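Local coordinates for protein CheQ (PDB 6A51) that probably acts as a regulator of transcription of the core chemotaxis operon cheVAW in the pathogen Campylobacter jejuni, at residues S109-L113 / I161-M165. Numbering follows the deposited sequence.
Sequences SIYKL and ITESM
Ile110 and Ile161 carry this contact, and with Thr162 they are the residues most covered by it. Ile110 CD1 meets Ile161 CD1 at 3.5 Å, each methyl at the end of its chain, while the two side chains run at a slant to one another. For Ile161 the torsion explains the reach: CG1 sits between the backbone N and the carbonyl carbon (chi1 62°), and from there CD1 touches both Ile110 and Leu113, with CD1 of Leu113 lying 4.0 Å from CD1 of Ile161. The same Leu113 methyl, CD1, also rests on the backbone, 3.7 Å from the carbonyl O of Ile161. Further back along its chain Ile110 crosses Met165 at about a right angle, its CG1 standing 3.9 Å from Met165 CG.

Thr162 faces Ser109, its OG1 approaching CB of Ser109 at 3.5 Å. This is van der Waals contact, as no hydrogen bond spans the two segments; Thr162 OG1 instead donates a weak hydrogen bond to O of Ile161 at 3.1 Å. The turn itself is closed by Ile161 N bonding to Met165 O.

The contact therefore sets the short, weakly bonded helix 109-113 against the hairpin turn linking strands 159-160 and 165-169. Helix 127-134 adds Phe130, Phe133 and Leu134 around Ile161, Leu97 touches both Ile110 and Met165, and Ile144 of strand 142-146 packs on Met165.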
loop_
_atom_site.group_PDB
_atom_site.type_symbol
_atom_site.label_atom_id
_atom_site.label_comp_id
_atom_site.label_asym_id
_atom_site.label_seq_id
_atom_site.Cartn_x
_atom_site.Cartn_y
_atom_site.Cartn_z
ATOM N N SER A 109 -1.364 -5.208 18.369
ATOM C CA SER A 109 -1.199 -6.594 17.922
ATOM C C SER A 109 -1.256 -6.698 16.398
ATOM O O SER A 109 -0.527 -7.497 15.801
ATOM C CB SER A 109 -2.256 -7.505 18.553
ATOM O OG SER A 109 -2.189 -7.533 19.971
ATOM N N ILE A 110 -2.098 -5.885 15.754
ATOM C CA ILE A 110 -2.158 -5.857 14.296
ATOM C C ILE A 110 -0.800 -5.497 13.706
ATOM O O ILE A 110 -0.340 -6.130 12.748
ATOM C CB ILE A 110 -3.249 -4.881 13.829
ATOM C CG1 ILE A 110 -4.610 -5.501 14.066
ATOM C CG2 ILE A 110 -3.114 -4.603 12.347
ATOM C CD1 ILE A 110 -4.889 -6.582 13.078
ATOM N N TYR A 111 -0.140 -4.469 14.258
ATOM C CA TYR A 111 1.131 -4.022 13.687
ATOM C C TYR A 111 2.060 -5.202 13.480
ATOM O O TYR A 111 2.793 -5.300 12.489
ATOM C CB TYR A 111 1.789 -2.995 14.606
ATOM C CG TYR A 111 3.120 -2.481 14.098
ATOM C CD1 TYR A 111 4.285 -3.242 14.227
ATOM C CD2 TYR A 111 3.218 -1.226 13.504
ATOM C CE1 TYR A 111 5.493 -2.777 13.763
ATOM C CE2 TYR A 111 4.432 -0.750 13.041
ATOM C CZ TYR A 111 5.563 -1.536 13.174
ATOM O OH TYR A 111 6.769 -1.076 12.718
ATOM N N LYS A 112 1.999 -6.126 14.393
ATOM C CA LYS A 112 2.938 -7.214 14.443
ATOM C C LYS A 112 2.659 -8.291 13.404
ATOM O O LYS A 112 3.589 -8.981 12.982
ATOM C CB LYS A 112 2.889 -7.750 15.857
ATOM C CG LYS A 112 3.022 -9.180 15.950
ATOM C CD LYS A 112 4.426 -9.354 16.427
ATOM C CE LYS A 112 4.684 -10.760 16.886
ATOM N NZ LYS A 112 6.138 -11.055 17.048
ATOM N N LEU A 113 1.409 -8.428 12.970
ATOM C CA LEU A 113 1.038 -9.317 11.874
ATOM C C LEU A 113 1.426 -8.788 10.495
ATOM O O LEU A 113 1.270 -9.519 9.506
ATOM C CB LEU A 113 -0.473 -9.527 11.879
ATOM C CG LEU A 113 -1.056 -10.090 13.169
ATOM C CD1 LEU A 113 -2.540 -10.120 13.035
ATOM C CD2 LEU A 113 -0.527 -11.507 13.427
ATOM N N ILE A 161 -8.068 -12.538 14.217
ATOM C CA ILE A 161 -6.615 -12.538 14.086
ATOM C C ILE A 161 -5.910 -12.002 15.314
ATOM O O ILE A 161 -4.673 -11.994 15.346
ATOM C CB ILE A 161 -6.177 -11.741 12.850
ATOM C CG1 ILE A 161 -6.614 -10.281 13.005
ATOM C CG2 ILE A 161 -6.756 -12.370 11.586
ATOM C CD1 ILE A 161 -6.300 -9.449 11.772
ATOM N N THR A 162 -6.653 -11.571 16.327
ATOM C CA THR A 162 -6.142 -10.872 17.500
ATOM C C THR A 162 -7.145 -11.114 18.610
ATOM O O THR A 162 -8.304 -11.438 18.344
ATOM C CB THR A 162 -5.968 -9.379 17.200
ATOM O OG1 THR A 162 -4.682 -9.170 16.609
ATOM C CG2 THR A 162 -6.155 -8.486 18.422
ATOM N N GLU A 163 -6.685 -11.003 19.855
ATOM C CA GLU A 163 -7.586 -11.040 21.004
ATOM C C GLU A 163 -8.873 -10.259 20.743
ATOM O O GLU A 163 -9.954 -10.692 21.140
ATOM C CB GLU A 163 -6.870 -10.488 22.233
ATOM C CG GLU A 163 -7.269 -11.162 23.519
ATOM C CD GLU A 163 -6.087 -11.371 24.463
ATOM O OE1 GLU A 163 -5.847 -12.546 24.856
ATOM O OE2 GLU A 163 -5.405 -10.369 24.802
ATOM N N SER A 164 -8.771 -9.143 20.014
ATOM C CA SER A 164 -9.885 -8.227 19.822
ATOM C C SER A 164 -10.241 -7.887 18.367
ATOM O O SER A 164 -11.268 -7.231 18.157
ATOM C CB SER A 164 -9.581 -6.909 20.542
ATOM O OG SER A 164 -8.389 -6.355 19.991
ATOM N N MET A 165 -9.435 -8.256 17.366
ATOM C CA MET A 165 -9.684 -7.795 16.002
ATOM C C MET A 165 -10.175 -8.927 15.112
ATOM O O MET A 165 -9.688 -10.059 15.192
ATOM C CB MET A 165 -8.435 -7.176 15.365
ATOM C CG MET A 165 -7.851 -6.004 16.119
ATOM S SD MET A 165 -8.963 -4.590 16.214
ATOM C CE MET A 165 -8.857 -3.874 14.587
#